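Local coordinates for PCP domain (Thermobifida fusca, PDB 7KW3), which probably serves as the peptidyl carrier domain of a non-ribosomal peptide synthetase, carrying the growing peptide on a phosphopantetheine arm, at residues Thr7-Ala12 with Asp69-Ala74; Ala18-Leu23 with Val46-Ser51; Ala30-Leu35 with Val40-Leu45. All coordinates share one frame; numbering follows the deposited sequence.

The three contacts show how a small helical carrier domain is closed at successive levels of its chain. Contact 1 joins the two ends, helix 8-21 with helix 67-73; inside that span lies contact 2, between helix 8-21 and helix 39-51, and within it in turn contact 3, where the loop before helix 39-51 folds back on that helix. Contacts 2 and 3 share helix 39-51, their centres about 8 Å apart. Contact 1 lies on the opposite side of the chain's centre from the other two, about 13 Å and 14 Å away between centres. Leu-70 still meets Leu-45, so all three join in one apolar core that holds the compact domain together.

Contact 1 of 3, residues Thr7-Ala12 with Asp69-Ala74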
# COMPACT_ATOMS: atom_id res chain seq x y z
N THR A 7 3.84 10.34 -6.10
CA THR A 7 5.04 9.64 -6.54
C THR A 7 4.62 8.31 -7.13
O THR A 7 3.51 7.82 -6.89
CB THR A 7 6.05 9.41 -5.40
OG1 THR A 7 5.50 8.49 -4.43
CG2 THR A 7 6.40 10.70 -4.71
N GLU A 8 5.54 7.72 -7.90
CA GLU A 8 5.33 6.39 -8.45
C GLU A 8 5.03 5.36 -7.36
O GLU A 8 4.13 4.53 -7.51
CB GLU A 8 6.57 6.00 -9.26
CG GLU A 8 6.37 4.84 -10.17
CD GLU A 8 5.65 5.21 -11.46
OE1 GLU A 8 5.83 6.35 -11.98
OE2 GLU A 8 4.91 4.35 -11.96
N ALA A 9 5.76 5.41 -6.23
CA ALA A 9 5.51 4.47 -5.14
C ALA A 9 4.12 4.66 -4.54
O ALA A 9 3.40 3.68 -4.31
CB ALA A 9 6.57 4.60 -4.05
N GLU A 10 3.72 5.91 -4.28
CA GLU A 10 2.35 6.17 -3.83
C GLU A 10 1.33 5.62 -4.81
O GLU A 10 0.36 4.97 -4.40
CB GLU A 10 2.13 7.67 -3.62
CG GLU A 10 2.90 8.22 -2.43
CD GLU A 10 2.65 9.69 -2.18
OE1 GLU A 10 3.36 10.22 -1.31
OE2 GLU A 10 1.75 10.31 -2.81
N ALA A 11 1.53 5.85 -6.11
CA ALA A 11 0.55 5.41 -7.10
C ALA A 11 0.45 3.90 -7.16
O ALA A 11 -0.65 3.34 -7.26
CB ALA A 11 0.90 5.97 -8.48
N ALA A 12 1.59 3.21 -7.07
CA ALA A 12 1.56 1.76 -7.07
C ALA A 12 0.83 1.23 -5.83
O ALA A 12 -0.01 0.33 -5.94
CB ALA A 12 2.98 1.20 -7.15
N ASP A 69 2.91 7.27 3.79
CA ASP A 69 3.95 6.88 4.73
C ASP A 69 4.60 5.56 4.32
O ASP A 69 5.82 5.39 4.44
CB ASP A 69 3.36 6.78 6.13
CG ASP A 69 2.86 8.12 6.63
OD1 ASP A 69 3.48 9.14 6.26
OD2 ASP A 69 1.86 8.14 7.38
N LEU A 70 3.79 4.61 3.84
CA LEU A 70 4.33 3.32 3.42
C LEU A 70 5.22 3.48 2.19
O LEU A 70 6.28 2.84 2.09
CB LEU A 70 3.17 2.35 3.15
CG LEU A 70 3.54 0.91 2.79
CD1 LEU A 70 4.39 0.29 3.90
CD2 LEU A 70 2.28 0.09 2.55
N ALA A 71 4.83 4.36 1.26
CA ALA A 71 5.64 4.60 0.07
C ALA A 71 7.01 5.14 0.44
O ALA A 71 8.00 4.84 -0.24
CB ALA A 71 4.92 5.56 -0.88
N ALA A 72 7.10 5.90 1.53
CA ALA A 72 8.36 6.52 1.91
C ALA A 72 9.38 5.51 2.45
O ALA A 72 10.59 5.75 2.35
CB ALA A 72 8.12 7.63 2.94
N VAL A 73 8.92 4.39 3.03
CA VAL A 73 9.87 3.36 3.48
C VAL A 73 10.07 2.23 2.47
O VAL A 73 10.99 1.42 2.66
CB VAL A 73 9.47 2.73 4.83
CG1 VAL A 73 9.50 3.77 5.94
CG2 VAL A 73 8.11 2.06 4.74
N ALA A 74 9.26 2.17 1.41
CA ALA A 74 9.45 1.13 0.41
C ALA A 74 10.80 1.28 -0.28
O ALA A 74 11.40 2.36 -0.32
CB ALA A 74 8.33 1.19 -0.63
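The backbone N of Glu-10 is approached from two quarters: its N-H points to Thr-7 OG1, which accepts the bond, and the methyl of Ala-71 closes in across the contact. Its hydrogen bond to Thr-7 OG1 is 3.1 Å long and nearly straight, 170° at the hydrogen, with Thr-7 as the N-cap of helix 8-21. From the other helix Ala-71 CB stands 3.6 Å from Glu-10 N, so that a methyl group covers the capped first turn.

Small residues let two helices come close, and alanine plays that part here. Ala-9 and Ala-71 both direct their CB atoms at the opposite segment, and the methyls touch at 3.7 Å, Ala-9 CB to Ala-71 CB. Their CA atoms are only 5.2 Å apart. Ala-71 is the residue most covered by this contact, because its CB also meets Glu-10 CG at 3.7 Å.

Of the Glu-10 side chain, it is CG that meets the methyl. Its CG lies anti to the carbonyl carbon, chi1 -69°, and the chain beyond is extended, which carries the carboxylate away from Ala-71 and back toward the start of the helix, where OE2 accepts a hydrogen bond from Ala-6 N. The polar end is therefore engaged within its own part of the chain, while the methylene faces the neighbouring helix.

The alanine pairing has apolar company. Leu-13, one turn further along helix 8-21, also packs on Ala-71, and Trp-54 meets Ala-9, Ala-12 and Ala-74. The contact thus draws helix 67-73 against the beginning of helix 8-21, closing the helical bundle of the carrier domain, with strand 54-55 packed through its tryptophan against the first helix and against Ala-74.

Contact 2 of 3, residues Ala18-Leu23 with Val46-Ser51; sequences AEVLGL and VHRARS
Glu-19 reaches over to Arg-48 with an almost fully extended side chain; its CG lies anti to the backbone N, chi1 174°, aiming the carboxylate at helix 39-51. OE1 forms a salt bridge with Arg-48 NH1 at 3.5 Å, yet comes nearer still to the aliphatic part, 3.1 Å from Arg-48 CD. The two side chains cross at about a right angle, although their carboxylate and guanidinium planes are only 7° apart.

Next along the helix, Val-20 offers a single methyl. CG2 touches Arg-48 CD at 3.6 Å and also lies near NH1, approaching the guanidinium obliquely; the same valine packs on Leu-41 and Arg-44 further back in helix 39-51, while Val-16 meets Arg-48 from one turn earlier. The chain then turns at Gly-22, whose phi is positive. Leu-23 N bonds to Ala-18 O, and a weak bond runs from Gly-22 N to Glu-19 O, a Schellman pattern that directs the chain away from Arg-48.

With an alanine in place of Arg-48, Glu-19 would probably lose its cationic mate across the two helices and Val-20 CG2 would face a gap. Arg-48 works in two ways: its CD packs on Val-20 CG2 and lies against the carboxylate, while its guanidinium is the electrostatic partner. Two helices of the carrier bundle are thus paired by a modest ionic tie on their solvent side, over a buried valine.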
# COMPACT_ATOMS: atom_id res chain seq x y z
N ALA A 18 -6.34 -0.69 -3.32
CA ALA A 18 -7.68 -0.83 -3.88
C ALA A 18 -7.93 -2.27 -4.32
O ALA A 18 -9.01 -2.82 -4.06
CB ALA A 18 -7.85 0.13 -5.06
N GLU A 19 -6.94 -2.90 -4.94
CA GLU A 19 -7.12 -4.27 -5.40
C GLU A 19 -7.25 -5.23 -4.22
O GLU A 19 -8.10 -6.12 -4.23
CB GLU A 19 -5.95 -4.67 -6.30
CG GLU A 19 -5.97 -6.14 -6.73
CD GLU A 19 -4.57 -6.68 -7.03
OE1 GLU A 19 -4.39 -7.92 -7.00
OE2 GLU A 19 -3.65 -5.87 -7.30
N VAL A 20 -6.41 -5.06 -3.19
CA VAL A 20 -6.40 -5.99 -2.06
C VAL A 20 -7.65 -5.80 -1.21
O VAL A 20 -8.24 -6.78 -0.74
CB VAL A 20 -5.11 -5.80 -1.24
CG1 VAL A 20 -5.27 -6.36 0.15
CG2 VAL A 20 -3.94 -6.47 -1.93
N LEU A 21 -8.06 -4.55 -0.98
CA LEU A 21 -9.22 -4.27 -0.15
C LEU A 21 -10.54 -4.38 -0.92
O LEU A 21 -11.60 -4.25 -0.30
CB LEU A 21 -9.11 -2.87 0.46
CG LEU A 21 -7.96 -2.66 1.45
CD1 LEU A 21 -7.71 -1.17 1.64
CD2 LEU A 21 -8.26 -3.33 2.77
N GLY A 22 -10.50 -4.63 -2.23
CA GLY A 22 -11.73 -4.75 -2.99
C GLY A 22 -12.42 -3.43 -3.28
O GLY A 22 -13.62 -3.42 -3.55
N LEU A 23 -11.69 -2.33 -3.25
CA LEU A 23 -12.24 -1.01 -3.50
C LEU A 23 -11.94 -0.58 -4.93
O LEU A 23 -11.07 -1.13 -5.60
CB LEU A 23 -11.67 0.00 -2.50
CG LEU A 23 -11.99 -0.33 -1.04
CD1 LEU A 23 -11.20 0.52 -0.06
CD2 LEU A 23 -13.50 -0.19 -0.77
N VAL A 46 1.72 -7.07 0.71
CA VAL A 46 3.17 -7.21 0.56
C VAL A 46 3.52 -7.88 -0.77
O VAL A 46 4.37 -7.38 -1.52
CB VAL A 46 3.76 -7.99 1.75
CG1 VAL A 46 5.21 -8.44 1.44
CG2 VAL A 46 3.71 -7.17 3.03
N HIS A 47 2.89 -9.02 -1.08
CA HIS A 47 3.13 -9.71 -2.35
C HIS A 47 2.81 -8.83 -3.55
O HIS A 47 3.56 -8.81 -4.53
CB HIS A 47 2.27 -10.97 -2.46
CG HIS A 47 2.47 -11.96 -1.36
ND1 HIS A 47 3.69 -12.16 -0.75
CD2 HIS A 47 1.60 -12.82 -0.77
CE1 HIS A 47 3.57 -13.10 0.17
NE2 HIS A 47 2.31 -13.52 0.18
N ARG A 48 1.66 -8.16 -3.52
CA ARG A 48 1.22 -7.45 -4.71
C ARG A 48 2.01 -6.17 -4.90
O ARG A 48 2.27 -5.76 -6.04
CB ARG A 48 -0.29 -7.21 -4.65
CG ARG A 48 -1.09 -8.45 -5.11
CD ARG A 48 -2.53 -8.54 -4.57
NE ARG A 48 -2.91 -9.93 -4.30
CZ ARG A 48 -4.14 -10.38 -4.03
NH1 ARG A 48 -5.19 -9.56 -4.00
NH2 ARG A 48 -4.32 -11.68 -3.79
N ALA A 49 2.45 -5.55 -3.80
CA ALA A 49 3.36 -4.41 -3.89
C ALA A 49 4.67 -4.81 -4.57
O ALA A 49 5.18 -4.08 -5.43
CB ALA A 49 3.63 -3.84 -2.50
N ARG A 50 5.21 -5.97 -4.22
CA ARG A 50 6.42 -6.43 -4.88
C ARG A 50 6.17 -6.64 -6.37
O ARG A 50 6.98 -6.23 -7.21
CB ARG A 50 6.96 -7.70 -4.22
CG ARG A 50 7.94 -8.47 -5.09
CD ARG A 50 8.51 -9.67 -4.37
NE ARG A 50 9.66 -9.26 -3.56
CZ ARG A 50 10.89 -9.10 -4.05
NH1 ARG A 50 11.15 -9.34 -5.34
NH2 ARG A 50 11.88 -8.72 -3.24
N SER A 51 5.03 -7.26 -6.73
CA SER A 51 4.70 -7.40 -8.14
C SER A 51 4.63 -6.05 -8.83
O SER A 51 5.00 -5.94 -10.00
CB SER A 51 3.36 -8.13 -8.32
OG SER A 51 3.41 -9.45 -7.82

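Contact 3 of 3, residues Ala30-Leu35 with Val40-Leu45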
# COMPACT_ATOMS: atom_id res chain seq x y z
N ALA A 30 -4.94 7.19 2.41
CA ALA A 30 -5.74 6.11 2.97
C ALA A 30 -4.97 5.29 3.99
O ALA A 30 -3.77 5.00 3.81
CB ALA A 30 -6.24 5.20 1.86
N ASP A 31 -5.66 4.91 5.06
CA ASP A 31 -5.13 4.07 6.12
C ASP A 31 -5.57 2.64 5.86
O ASP A 31 -6.77 2.36 5.82
CB ASP A 31 -5.63 4.55 7.49
CG ASP A 31 -5.02 3.76 8.66
OD1 ASP A 31 -5.16 2.52 8.70
OD2 ASP A 31 -4.39 4.41 9.53
N PHE A 32 -4.60 1.74 5.71
CA PHE A 32 -4.91 0.37 5.30
C PHE A 32 -5.85 -0.32 6.30
O PHE A 32 -6.81 -0.99 5.89
CB PHE A 32 -3.61 -0.43 5.14
CG PHE A 32 -3.79 -1.79 4.52
CD1 PHE A 32 -4.14 -1.92 3.19
CD2 PHE A 32 -3.59 -2.94 5.28
CE1 PHE A 32 -4.30 -3.18 2.61
CE2 PHE A 32 -3.74 -4.20 4.70
CZ PHE A 32 -4.09 -4.32 3.37
N PHE A 33 -5.62 -0.13 7.60
CA PHE A 33 -6.47 -0.80 8.58
C PHE A 33 -7.79 -0.07 8.80
O PHE A 33 -8.79 -0.71 9.12
CB PHE A 33 -5.69 -1.00 9.88
CG PHE A 33 -4.49 -1.87 9.69
CD1 PHE A 33 -4.63 -3.26 9.63
CD2 PHE A 33 -3.25 -1.31 9.46
CE1 PHE A 33 -3.54 -4.07 9.40
CE2 PHE A 33 -2.14 -2.11 9.23
CZ PHE A 33 -2.29 -3.50 9.20
N ALA A 34 -7.82 1.25 8.61
CA ALA A 34 -9.10 1.94 8.67
C ALA A 34 -10.03 1.48 7.56
O ALA A 34 -11.26 1.56 7.70
CB ALA A 34 -8.89 3.46 8.60
N LEU A 35 -9.48 1.01 6.44
CA LEU A 35 -10.25 0.57 5.28
C LEU A 35 -10.55 -0.92 5.31
O LEU A 35 -11.04 -1.46 4.31
CB LEU A 35 -9.50 0.91 4.00
CG LEU A 35 -9.44 2.41 3.73
CD1 LEU A 35 -8.72 2.66 2.43
CD2 LEU A 35 -10.87 2.94 3.67
N VAL A 40 -4.33 -11.19 6.98
CA VAL A 40 -4.45 -11.82 5.67
C VAL A 40 -4.23 -10.78 4.57
O VAL A 40 -3.46 -10.99 3.63
CB VAL A 40 -5.83 -12.49 5.51
CG1 VAL A 40 -5.91 -13.14 4.15
CG2 VAL A 40 -6.09 -13.51 6.63
N LEU A 41 -4.92 -9.65 4.67
CA LEU A 41 -4.82 -8.67 3.60
C LEU A 41 -3.46 -8.00 3.58
O LEU A 41 -3.00 -7.56 2.52
CB LEU A 41 -5.94 -7.64 3.75
CG LEU A 41 -7.33 -8.27 3.62
CD1 LEU A 41 -8.41 -7.21 3.79
CD2 LEU A 41 -7.48 -8.99 2.29
N THR A 42 -2.79 -7.92 4.74
CA THR A 42 -1.43 -7.37 4.79
C THR A 42 -0.47 -8.27 4.02
O THR A 42 0.33 -7.79 3.21
CB THR A 42 -0.97 -7.23 6.24
OG1 THR A 42 -1.77 -6.25 6.91
CG2 THR A 42 0.48 -6.79 6.32
N LEU A 43 -0.56 -9.58 4.26
CA LEU A 43 0.21 -10.54 3.49
C LEU A 43 0.03 -10.32 1.99
O LEU A 43 1.00 -10.28 1.23
CB LEU A 43 -0.20 -11.97 3.87
CG LEU A 43 0.70 -13.09 3.34
CD1 LEU A 43 2.06 -12.98 3.98
CD2 LEU A 43 0.13 -14.46 3.61
N ARG A 44 -1.22 -10.14 1.55
CA ARG A 44 -1.48 -9.95 0.13
C ARG A 44 -0.91 -8.63 -0.37
O ARG A 44 -0.36 -8.57 -1.48
CB ARG A 44 -2.98 -10.02 -0.15
CG ARG A 44 -3.52 -11.40 0.06
CD ARG A 44 -5.03 -11.41 -0.04
NE ARG A 44 -5.54 -12.69 0.42
CZ ARG A 44 -6.84 -12.98 0.52
NH1 ARG A 44 -7.74 -12.07 0.19
NH2 ARG A 44 -7.22 -14.17 0.96
N LEU A 45 -1.06 -7.57 0.42
CA LEU A 45 -0.50 -6.27 0.05
C LEU A 45 1.01 -6.36 -0.17
O LEU A 45 1.52 -5.81 -1.15
CB LEU A 45 -0.83 -5.24 1.14
CG LEU A 45 -0.05 -3.93 1.24
CD1 LEU A 45 -0.18 -3.11 -0.04
CD2 LEU A 45 -0.54 -3.12 2.42
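Phe-32 and Leu-45 form the tight part of this contact, a CH-pi arrangement in which one methyl sits squarely over a ring. Leu-45 CD2 is 3.7 Å from the centroid of the Phe-32 ring and only 9° off its normal. The edge of the same ring meets the helix backbone: Phe-32 CZ lies 3.5 Å from Leu-41 O, and Leu-41 CB adds an apolar touch nearby. With its CG anti to the backbone N, chi1 -171°, Phe-32 is thrust from the loop against helix 39-51; Tyr-17 of helix 8-21 meets it edge-to-face and Val-61 of helix 58-63 packs alongside.

The partly exposed side, around Phe-33, is looser. That ring contributes little area, and its CZ comes within 3.6 Å of Thr-42 OG1, an oblique approach belonging neither to its face nor to its edge. Phe-32 CD2 lies above the middle of the Phe-33 ring, and Phe-62 of helix 58-63 meets the ring too. Behind the two phenylalanines, an Asx motif steadies the loop: Asp-31 OD1 accepts from Ala-34 N at 2.9 Å, the donor standing well above the carboxylate plane.

Thr-42 OG1 lies near both rings, at the edge of Phe-32, 3.6 Å from its CE2, but its hydrogen bond goes to Asp-38 O. The hydroxyl is thereby satisfied by a carbonyl just ahead of its own helix and can sit beside aromatic carbon, while apolar and weakly polar CH contacts seat the long loop between the first two helices on the second, as in carrier-protein folds.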